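Local coordinates for protein thiamin pyrophosphokinase (PDB 1IG0) that catalyses the transfer of a pyrophosphate group from ATP to thiamine, giving thiamine diphosphate and AMP, and works as a homodimer, at residues I21-N26 / N233-E238; C67-A72 / L98-E103; T182-L187 / S214-C219; G252-G257 / I305-I310. All blocks are in the same frame, centred on the assembly; numbering follows the deposited sequence.

Contact 1: residues I21-N26 / N233-E238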
# COMPACT_ATOMS: atom_id res chain seq x y z
N ILE B 21 -14.21 -18.38 -19.92
CA ILE B 21 -13.60 -18.47 -18.60
C ILE B 21 -12.29 -19.21 -18.70
O ILE B 21 -12.24 -20.40 -19.04
CB ILE B 21 -14.54 -19.19 -17.63
CG1 ILE B 21 -15.86 -18.42 -17.53
CG2 ILE B 21 -13.89 -19.32 -16.26
CD1 ILE B 21 -16.98 -19.18 -16.84
N ARG B 22 -11.21 -18.51 -18.40
CA ARG B 22 -9.90 -19.09 -18.46
C ARG B 22 -9.38 -19.63 -17.13
O ARG B 22 -8.43 -20.39 -17.09
CB ARG B 22 -8.94 -18.06 -18.99
CG ARG B 22 -7.58 -18.60 -19.14
CD ARG B 22 -6.61 -17.45 -19.24
NE ARG B 22 -5.22 -17.84 -19.45
CZ ARG B 22 -4.20 -17.00 -19.59
NH1 ARG B 22 -4.41 -15.70 -19.55
NH2 ARG B 22 -2.97 -17.46 -19.74
N ASN B 23 -10.00 -19.17 -16.05
CA ASN B 23 -9.63 -19.59 -14.71
C ASN B 23 -10.77 -19.44 -13.72
O ASN B 23 -11.49 -18.42 -13.77
CB ASN B 23 -8.43 -18.80 -14.20
CG ASN B 23 -7.17 -19.08 -14.98
OD1 ASN B 23 -6.65 -20.19 -14.96
ND2 ASN B 23 -6.68 -18.07 -15.69
N LYS B 24 -10.97 -20.45 -12.86
CA LYS B 24 -12.00 -20.41 -11.81
C LYS B 24 -11.32 -20.55 -10.45
O LYS B 24 -10.36 -21.31 -10.28
CB LYS B 24 -13.03 -21.54 -11.96
CG LYS B 24 -14.05 -21.29 -13.05
CD LYS B 24 -15.10 -22.38 -12.99
CE LYS B 24 -16.23 -22.18 -13.99
NZ LYS B 24 -17.36 -23.14 -13.79
N MET B 25 -11.80 -19.79 -9.48
CA MET B 25 -11.24 -19.85 -8.14
C MET B 25 -12.26 -19.46 -7.07
O MET B 25 -13.11 -18.60 -7.30
CB MET B 25 -10.02 -18.95 -8.01
CG MET B 25 -10.31 -17.49 -8.27
SD MET B 25 -9.75 -16.41 -6.95
CE MET B 25 -11.22 -16.32 -5.93
N ASN B 26 -12.18 -20.10 -5.91
CA ASN B 26 -13.09 -19.81 -4.81
C ASN B 26 -12.30 -19.01 -3.78
O ASN B 26 -11.16 -19.37 -3.46
CB ASN B 26 -13.62 -21.10 -4.19
CG ASN B 26 -14.79 -20.86 -3.25
OD1 ASN B 26 -14.66 -20.17 -2.24
ND2 ASN B 26 -15.94 -21.44 -3.57
N ASN B 233 -7.44 -12.42 -19.28
CA ASN B 233 -8.34 -13.15 -20.17
C ASN B 233 -9.55 -13.87 -19.59
O ASN B 233 -10.09 -14.78 -20.22
CB ASN B 233 -7.51 -14.12 -21.01
CG ASN B 233 -6.52 -13.40 -21.91
OD1 ASN B 233 -5.51 -13.98 -22.30
ND2 ASN B 233 -6.81 -12.15 -22.24
N GLY B 234 -9.98 -13.49 -18.39
CA GLY B 234 -11.16 -14.12 -17.82
C GLY B 234 -10.98 -15.02 -16.62
O GLY B 234 -10.55 -16.17 -16.76
N THR B 235 -11.31 -14.50 -15.45
CA THR B 235 -11.21 -15.26 -14.21
C THR B 235 -12.54 -15.19 -13.48
O THR B 235 -13.10 -14.11 -13.29
CB THR B 235 -10.12 -14.68 -13.27
OG1 THR B 235 -8.82 -14.90 -13.85
CG2 THR B 235 -10.17 -15.35 -11.91
N LEU B 236 -13.06 -16.35 -13.09
CA LEU B 236 -14.33 -16.41 -12.39
C LEU B 236 -14.09 -16.60 -10.90
O LEU B 236 -13.56 -17.62 -10.46
CB LEU B 236 -15.18 -17.57 -12.92
CG LEU B 236 -16.56 -17.71 -12.27
CD1 LEU B 236 -17.45 -16.55 -12.70
CD2 LEU B 236 -17.19 -19.04 -12.69
N ILE B 237 -14.49 -15.60 -10.12
CA ILE B 237 -14.34 -15.65 -8.67
C ILE B 237 -15.62 -16.25 -8.09
O ILE B 237 -16.72 -15.73 -8.31
CB ILE B 237 -14.13 -14.25 -8.08
CG1 ILE B 237 -12.86 -13.63 -8.66
CG2 ILE B 237 -14.04 -14.33 -6.56
CD1 ILE B 237 -12.65 -12.19 -8.29
N GLU B 238 -15.49 -17.35 -7.36
CA GLU B 238 -16.64 -18.01 -6.77
C GLU B 238 -16.70 -17.85 -5.26
O GLU B 238 -15.67 -17.72 -4.59
CB GLU B 238 -16.63 -19.50 -7.13
CG GLU B 238 -16.66 -19.76 -8.63
CD GLU B 238 -16.77 -21.23 -8.96
OE1 GLU B 238 -17.70 -21.89 -8.45
OE2 GLU B 238 -15.93 -21.74 -9.72
O HOH W 1 -16.06 -22.90 -6.31
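K24 and L236 sit side by side where strand 23-26 runs parallel to strand 235-238, the pairing that adds an outermost strand to the five-stranded mixed sheet of the beta-sandwich part of the enzyme. Backbone bonds come first. The N of L236 donates to O of N23 over 2.7 Å, the N of M25 returns a bond to O of L236, and the N of E238 reaches O of M25, also 2.7 Å; all three are close to straight. Before the strand proper, the carbonyl of G234 takes the N of R22 (2.9 Å) and, weakly, that of N23. On its other edge strand 235-238 pairs with strand 295-300.

Apolar contacts fall on two faces. K24, running straight out from CG, lays its methylenes along L236, CE to CD2 being 3.5 Å, while I21 brings CG2 up to CB of L236. On the face of M25 and I237, the methionine chain is bent at chi2 (127°) and chi3 (-92°), which folds CE back onto CG2 of I237 at 3.5 Å; F228 also packs against M25.

The polar side chains mostly have partners outside the pair. The guanidinium of R22 lies obliquely beside the amide of N233, the two planes 31° apart, but its NH1 is hydrogen-bonded to the carbonyl of K232, and OG1 of T235 to that of K231. K24 NZ stays 4.5 Å from E238 OE2, too far for a salt bridge. A water joins the strand ends, accepting from ND2 of N26 at 3.1 Å and donating weakly to OE1 of E238.

Contact 2: residues C67-A72 / L98-E103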
# COMPACT_ATOMS: atom_id res chain seq x y z
N CYS B 67 9.33 -17.86 8.84
CA CYS B 67 9.47 -16.52 9.42
C CYS B 67 10.58 -15.78 8.70
O CYS B 67 11.70 -16.29 8.57
CB CYS B 67 9.80 -16.60 10.91
SG CYS B 67 8.39 -16.94 11.98
N ALA B 68 10.28 -14.58 8.22
CA ALA B 68 11.27 -13.77 7.52
C ALA B 68 12.04 -12.91 8.52
O ALA B 68 11.54 -11.88 8.98
CB ALA B 68 10.60 -12.89 6.47
N ASP B 69 13.25 -13.35 8.85
CA ASP B 69 14.13 -12.64 9.78
C ASP B 69 13.42 -12.12 11.03
O ASP B 69 13.06 -12.89 11.91
CB ASP B 69 14.82 -11.49 9.05
CG ASP B 69 15.98 -10.91 9.83
OD1 ASP B 69 16.33 -11.48 10.89
OD2 ASP B 69 16.55 -9.89 9.39
N GLY B 70 13.22 -10.80 11.09
CA GLY B 70 12.57 -10.19 12.23
C GLY B 70 11.20 -10.74 12.58
O GLY B 70 10.71 -10.56 13.70
N ALA B 71 10.56 -11.40 11.61
CA ALA B 71 9.24 -11.98 11.83
C ALA B 71 9.25 -12.93 13.02
O ALA B 71 8.21 -13.18 13.64
CB ALA B 71 8.78 -12.71 10.58
N ALA B 72 10.42 -13.48 13.33
CA ALA B 72 10.56 -14.40 14.45
C ALA B 72 10.26 -13.66 15.75
O ALA B 72 9.65 -14.22 16.66
CB ALA B 72 11.97 -14.98 14.49
N LEU B 98 19.47 -11.97 9.82
CA LEU B 98 19.36 -12.20 11.26
C LEU B 98 19.85 -11.13 12.23
O LEU B 98 19.87 -11.36 13.44
CB LEU B 98 20.04 -13.53 11.62
CG LEU B 98 19.74 -14.72 10.72
CD1 LEU B 98 20.42 -15.96 11.29
CD2 LEU B 98 18.24 -14.94 10.62
N ASP B 99 20.24 -9.96 11.73
CA ASP B 99 20.71 -8.91 12.63
C ASP B 99 19.60 -8.33 13.51
O ASP B 99 19.83 -8.00 14.67
CB ASP B 99 21.39 -7.78 11.84
CG ASP B 99 22.73 -8.19 11.28
OD1 ASP B 99 23.51 -8.84 12.00
OD2 ASP B 99 23.02 -7.85 10.11
N SER B 100 18.40 -8.22 12.95
CA SER B 100 17.27 -7.67 13.69
C SER B 100 16.70 -8.70 14.67
O SER B 100 15.85 -8.37 15.50
CB SER B 100 16.16 -7.24 12.73
OG SER B 100 15.58 -8.37 12.09
N LEU B 101 17.18 -9.93 14.57
CA LEU B 101 16.71 -11.00 15.44
C LEU B 101 17.15 -10.80 16.89
O LEU B 101 18.34 -10.66 17.18
CB LEU B 101 17.24 -12.35 14.93
CG LEU B 101 16.68 -13.62 15.57
CD1 LEU B 101 15.18 -13.67 15.39
CD2 LEU B 101 17.33 -14.83 14.93
N SER B 102 16.17 -10.76 17.79
CA SER B 102 16.44 -10.59 19.21
C SER B 102 17.32 -11.72 19.71
O SER B 102 17.09 -12.89 19.38
CB SER B 102 15.12 -10.58 19.99
OG SER B 102 15.35 -10.74 21.38
N GLU B 103 18.34 -11.39 20.50
CA GLU B 103 19.23 -12.42 21.03
C GLU B 103 18.40 -13.43 21.81
O GLU B 103 18.64 -14.64 21.73
CB GLU B 103 20.28 -11.79 21.95
CG GLU B 103 21.31 -12.78 22.48
CD GLU B 103 22.42 -12.12 23.28
OE1 GLU B 103 22.28 -10.92 23.61
OE2 GLU B 103 23.42 -12.79 23.57
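D69 reaches across to the 98-103 loop with its carboxylate, the main polar group of this contact. Its CB does not aim at the loop; the chain gets there because CG stands opposite the backbone N (chi1 -166°), carrying the carboxylate out between L98 and S100. CG lies 3.4 Å from OG of S100. Of the two oxygens, OD1 comes up against the backbone of L98, 3.1 Å from its CA, and has CD2 of the same leucine at 4.0 Å. OD2 accepts a weak hydrogen bond from OG of S100 at 3.2 Å. It also lies close to a carboxylate oxygen of D97.

The aspartate stands at the C-terminal end of parallel strand 64-68, in a type II' turn from A68 to A71 that leads into helix 71-78, while the opposing loop follows strand 93-96: two adjacent strand ends of the alpha-beta-alpha part. Within the turn, G70 puts its CA 3.5 Å from OG of S100. Further along, CB of A72 meets CD1 of L101 at 3.6 Å. N73 grips the same loop through its side-chain amide, with ND2 bonded to O of S100 and OD1 to N of S102.

Contact 3: residues T182-L187 / S214-C219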
# COMPACT_ATOMS: atom_id res chain seq x y z
N THR B 182 4.11 -29.57 -7.97
CA THR B 182 2.92 -29.52 -7.13
C THR B 182 2.70 -28.07 -6.70
O THR B 182 3.63 -27.41 -6.25
CB THR B 182 3.07 -30.40 -5.87
OG1 THR B 182 3.25 -31.76 -6.26
CG2 THR B 182 1.84 -30.29 -4.98
N PRO B 183 1.47 -27.56 -6.85
CA PRO B 183 1.18 -26.18 -6.46
C PRO B 183 1.47 -25.90 -4.99
O PRO B 183 1.38 -26.80 -4.16
CB PRO B 183 -0.31 -26.04 -6.79
CG PRO B 183 -0.49 -26.99 -7.94
CD PRO B 183 0.30 -28.19 -7.48
N ILE B 184 1.81 -24.66 -4.69
CA ILE B 184 2.09 -24.26 -3.32
C ILE B 184 1.18 -23.11 -2.92
O ILE B 184 1.35 -21.98 -3.39
CB ILE B 184 3.56 -23.79 -3.15
CG1 ILE B 184 4.52 -24.92 -3.51
CG2 ILE B 184 3.80 -23.33 -1.71
CD1 ILE B 184 5.99 -24.52 -3.45
N SER B 185 0.19 -23.40 -2.08
CA SER B 185 -0.73 -22.37 -1.61
C SER B 185 0.01 -21.58 -0.55
O SER B 185 0.30 -22.09 0.54
CB SER B 185 -1.99 -23.01 -1.02
OG SER B 185 -2.92 -22.02 -0.64
N LEU B 186 0.31 -20.32 -0.86
CA LEU B 186 1.05 -19.45 0.05
C LEU B 186 0.22 -18.29 0.61
O LEU B 186 -0.26 -17.44 -0.14
CB LEU B 186 2.28 -18.91 -0.68
CG LEU B 186 3.23 -17.95 0.03
CD1 LEU B 186 3.88 -18.64 1.22
CD2 LEU B 186 4.28 -17.47 -0.97
N LEU B 187 0.07 -18.27 1.93
CA LEU B 187 -0.68 -17.21 2.60
C LEU B 187 0.34 -16.40 3.39
O LEU B 187 1.06 -16.94 4.23
CB LEU B 187 -1.73 -17.81 3.54
CG LEU B 187 -2.72 -16.83 4.17
CD1 LEU B 187 -3.55 -16.16 3.08
CD2 LEU B 187 -3.63 -17.58 5.14
N SER B 214 5.27 -19.87 -11.35
CA SER B 214 3.83 -20.03 -11.46
C SER B 214 3.18 -21.08 -10.57
O SER B 214 1.97 -21.06 -10.38
CB SER B 214 3.43 -20.29 -12.91
OG SER B 214 3.98 -21.52 -13.37
N TYR B 215 3.96 -22.01 -10.03
CA TYR B 215 3.38 -23.03 -9.16
C TYR B 215 2.94 -22.43 -7.83
O TYR B 215 2.15 -23.04 -7.10
CB TYR B 215 4.37 -24.18 -8.94
CG TYR B 215 5.77 -23.76 -8.59
CD1 TYR B 215 6.12 -23.47 -7.27
CD2 TYR B 215 6.75 -23.63 -9.58
CE1 TYR B 215 7.42 -23.07 -6.95
CE2 TYR B 215 8.04 -23.23 -9.26
CZ TYR B 215 8.37 -22.95 -7.95
OH TYR B 215 9.64 -22.54 -7.63
N PHE B 216 3.44 -21.24 -7.52
CA PHE B 216 3.07 -20.55 -6.29
C PHE B 216 1.71 -19.88 -6.47
O PHE B 216 1.38 -19.41 -7.56
CB PHE B 216 4.07 -19.44 -5.94
CG PHE B 216 5.26 -19.90 -5.16
CD1 PHE B 216 6.52 -19.97 -5.75
CD2 PHE B 216 5.14 -20.22 -3.81
CE1 PHE B 216 7.64 -20.35 -5.01
CE2 PHE B 216 6.25 -20.60 -3.06
CZ PHE B 216 7.51 -20.66 -3.66
N LYS B 217 0.93 -19.85 -5.40
CA LYS B 217 -0.38 -19.21 -5.40
C LYS B 217 -0.35 -18.33 -4.15
O LYS B 217 -0.74 -18.76 -3.07
CB LYS B 217 -1.50 -20.24 -5.29
CG LYS B 217 -1.47 -21.32 -6.36
CD LYS B 217 -2.76 -22.13 -6.33
CE LYS B 217 -3.05 -22.65 -4.93
NZ LYS B 217 -4.44 -23.17 -4.81
N LEU B 218 0.14 -17.11 -4.33
CA LEU B 218 0.28 -16.17 -3.23
C LEU B 218 -0.92 -15.28 -2.95
O LEU B 218 -1.57 -14.76 -3.86
CB LEU B 218 1.51 -15.29 -3.48
CG LEU B 218 1.74 -14.08 -2.56
CD1 LEU B 218 1.96 -14.54 -1.13
CD2 LEU B 218 2.93 -13.29 -3.06
N CYS B 219 -1.21 -15.10 -1.67
CA CYS B 219 -2.31 -14.24 -1.23
C CYS B 219 -1.94 -13.60 0.09
O CYS B 219 -1.43 -14.26 0.99
CB CYS B 219 -3.59 -15.05 -1.06
SG CYS B 219 -5.03 -14.05 -0.54
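The F216 ring presents one face to I184: CD1 of the isoleucine lies over it, 3.9 Å from CE2, and CG2 comes within 3.9 Å of that same ring carbon. CD2 of L186 approaches the ring obliquely, 4.0 Å from its CD2. The Y215 ring also meets CD1 of I184, at a slant and 4.0 Å from its own CD1, so this one methyl touches both aromatic side chains. F178 makes an edge-to-face pair with Y215, whose OH is hydrogen-bonded to S135.

Beyond the rings, L186 and L218 lie alongside each other, CD2 to CD1 at 3.7 Å. On the other sheet face, K217 bends at chi3 (-53°) and lays CE beside CB of S185, while its NZ forms a salt bridge with E37.

Underneath runs a parallel ladder. I184 N bonds to Y215 O, K217 N to I184 O, L186 N to K217 O (2.9 Å) and C219 N to L186 O. These are the two strands of a right-handed beta-alpha-beta unit, linked by helix 196-212, which packs on F216 and L218.

The chemistry is thus divided by face: I184, L186, F216 and L218 make a hydrocarbon layer beneath helices 126-139 and 196-212, and the charge of K217 is met by E37 on the other side.

Contact 4: residues G252-G257 / I305-I310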
# COMPACT_ATOMS: atom_id res chain seq x y z
N GLY B 252 -11.60 -4.17 -5.01
CA GLY B 252 -11.04 -3.23 -5.95
C GLY B 252 -10.17 -3.89 -7.00
O GLY B 252 -9.48 -4.87 -6.73
N LEU B 253 -10.22 -3.36 -8.22
CA LEU B 253 -9.42 -3.87 -9.33
C LEU B 253 -8.24 -2.92 -9.42
O LEU B 253 -8.39 -1.77 -9.84
CB LEU B 253 -10.24 -3.86 -10.62
CG LEU B 253 -11.31 -4.96 -10.75
CD1 LEU B 253 -12.32 -4.86 -9.62
CD2 LEU B 253 -12.00 -4.82 -12.10
N LEU B 254 -7.06 -3.40 -9.03
CA LEU B 254 -5.87 -2.56 -8.98
C LEU B 254 -4.77 -2.87 -9.98
O LEU B 254 -4.07 -3.88 -9.85
CB LEU B 254 -5.30 -2.64 -7.57
CG LEU B 254 -6.38 -2.70 -6.48
CD1 LEU B 254 -5.74 -3.02 -5.13
CD2 LEU B 254 -7.13 -1.37 -6.42
N PRO B 255 -4.59 -2.00 -10.99
CA PRO B 255 -3.56 -2.19 -12.02
C PRO B 255 -2.23 -1.62 -11.52
O PRO B 255 -1.66 -0.72 -12.12
CB PRO B 255 -4.12 -1.42 -13.20
CG PRO B 255 -4.75 -0.24 -12.53
CD PRO B 255 -5.48 -0.89 -11.36
N ILE B 256 -1.76 -2.15 -10.40
CA ILE B 256 -0.52 -1.70 -9.79
C ILE B 256 0.68 -2.12 -10.64
O ILE B 256 0.83 -3.29 -10.98
CB ILE B 256 -0.36 -2.28 -8.37
CG1 ILE B 256 -1.65 -2.08 -7.58
CG2 ILE B 256 0.81 -1.61 -7.65
CD1 ILE B 256 -1.65 -2.75 -6.21
N GLY B 257 1.53 -1.16 -11.00
CA GLY B 257 2.70 -1.49 -11.79
C GLY B 257 2.56 -1.35 -13.29
O GLY B 257 3.54 -1.04 -13.98
N ILE B 305 -4.15 -6.83 -9.89
CA ILE B 305 -4.23 -7.18 -8.48
C ILE B 305 -5.64 -6.89 -8.00
O ILE B 305 -6.23 -5.87 -8.35
CB ILE B 305 -3.25 -6.34 -7.63
CG1 ILE B 305 -1.83 -6.50 -8.17
CG2 ILE B 305 -3.33 -6.78 -6.17
CD1 ILE B 305 -1.31 -7.93 -8.18
N LEU B 306 -6.19 -7.80 -7.20
CA LEU B 306 -7.52 -7.64 -6.66
C LEU B 306 -7.44 -7.67 -5.15
O LEU B 306 -6.72 -8.48 -4.57
CB LEU B 306 -8.44 -8.77 -7.14
CG LEU B 306 -9.90 -8.70 -6.70
CD1 LEU B 306 -10.62 -7.60 -7.46
CD2 LEU B 306 -10.57 -10.04 -6.97
N ASN B 307 -8.16 -6.76 -4.51
CA ASN B 307 -8.19 -6.74 -3.06
C ASN B 307 -9.65 -6.97 -2.69
O ASN B 307 -10.55 -6.37 -3.28
CB ASN B 307 -7.70 -5.39 -2.51
CG ASN B 307 -8.78 -4.33 -2.49
OD1 ASN B 307 -9.46 -4.13 -1.48
ND2 ASN B 307 -8.95 -3.64 -3.61
N VAL B 308 -9.87 -7.88 -1.76
CA VAL B 308 -11.22 -8.19 -1.32
C VAL B 308 -11.30 -7.91 0.17
O VAL B 308 -10.63 -8.57 0.97
CB VAL B 308 -11.58 -9.67 -1.58
CG1 VAL B 308 -12.96 -9.98 -1.03
CG2 VAL B 308 -11.53 -9.95 -3.08
N GLU B 309 -12.10 -6.93 0.53
CA GLU B 309 -12.25 -6.57 1.93
C GLU B 309 -12.84 -7.73 2.69
O GLU B 309 -13.81 -8.35 2.25
CB GLU B 309 -13.15 -5.34 2.07
CG GLU B 309 -13.54 -5.01 3.50
CD GLU B 309 -14.31 -3.71 3.60
OE1 GLU B 309 -15.19 -3.47 2.75
OE2 GLU B 309 -14.04 -2.94 4.55
N ILE B 310 -12.24 -8.04 3.84
CA ILE B 310 -12.72 -9.14 4.67
C ILE B 310 -13.02 -8.65 6.08
O ILE B 310 -12.46 -7.66 6.54
CB ILE B 310 -11.67 -10.27 4.77
CG1 ILE B 310 -10.34 -9.70 5.26
CG2 ILE B 310 -11.52 -10.96 3.43
CD1 ILE B 310 -9.27 -10.75 5.51
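G252 to L254 pair antiparallel with I305 to N307, the short strand axes 4.8 Å apart at 155°, with G252/N307 and L254/I305 as hydrogen-bonded pairs that each exchange two bonds, the shortest from L254 N to I305 O at 2.7 Å, and that flank the non-hydrogen-bonded pair L253/L306.

N307 carries its CG between backbone N and carbonyl carbon (chi1 83°), which swings the amide against the backbone of G252, its ND2 3.2 Å from the glycine CA. L254 crosses N307 at about a right angle, placing CD1 3.6 Å from ND2. On the opposite face L253 and L306 run alongside each other, CD1 to CD1 at 3.9 Å. An inverse gamma turn centred on P255 then takes the chain off the strand, and I256 comes back across I305, its CD1 4.2 Å from CB. F196 of the second subunit packs on L254 and I256, and D197 of that subunit on N307, so this face looks onto the dimer partner.

Such antiparallel pairing belongs to the beta-sandwich part of the enzyme, and the side chain of L253 is about 7 Å from a bound thiamine, so this strand pair lies near a vitamin site.

Overall arrangement
Contacts 2, 3 and 4 all reach the same ten-stranded mixed sheet: contact 2 toward one end, contact 3 in its parallel middle, and contact 4 in the antiparallel part, about 18 Å from contact 3 between centres. Contact 1 lies in the other large sheet and touches contact 4 directly, I237 CD1 packing 3.3 Å from L306 CD2, which joins the two sheets of the sandwich. Contacts 1 and 2 stand on opposite sides of the chain's centre, about 38 Å apart between centres; contacts 2 and 3 are both nested in the loop that contact 1 closes. A bound thiamine lies about 8 Å from the D69 side chain, and another about 7 Å from that of L253, so contacts 2 and 4 lie near different thiamine sites.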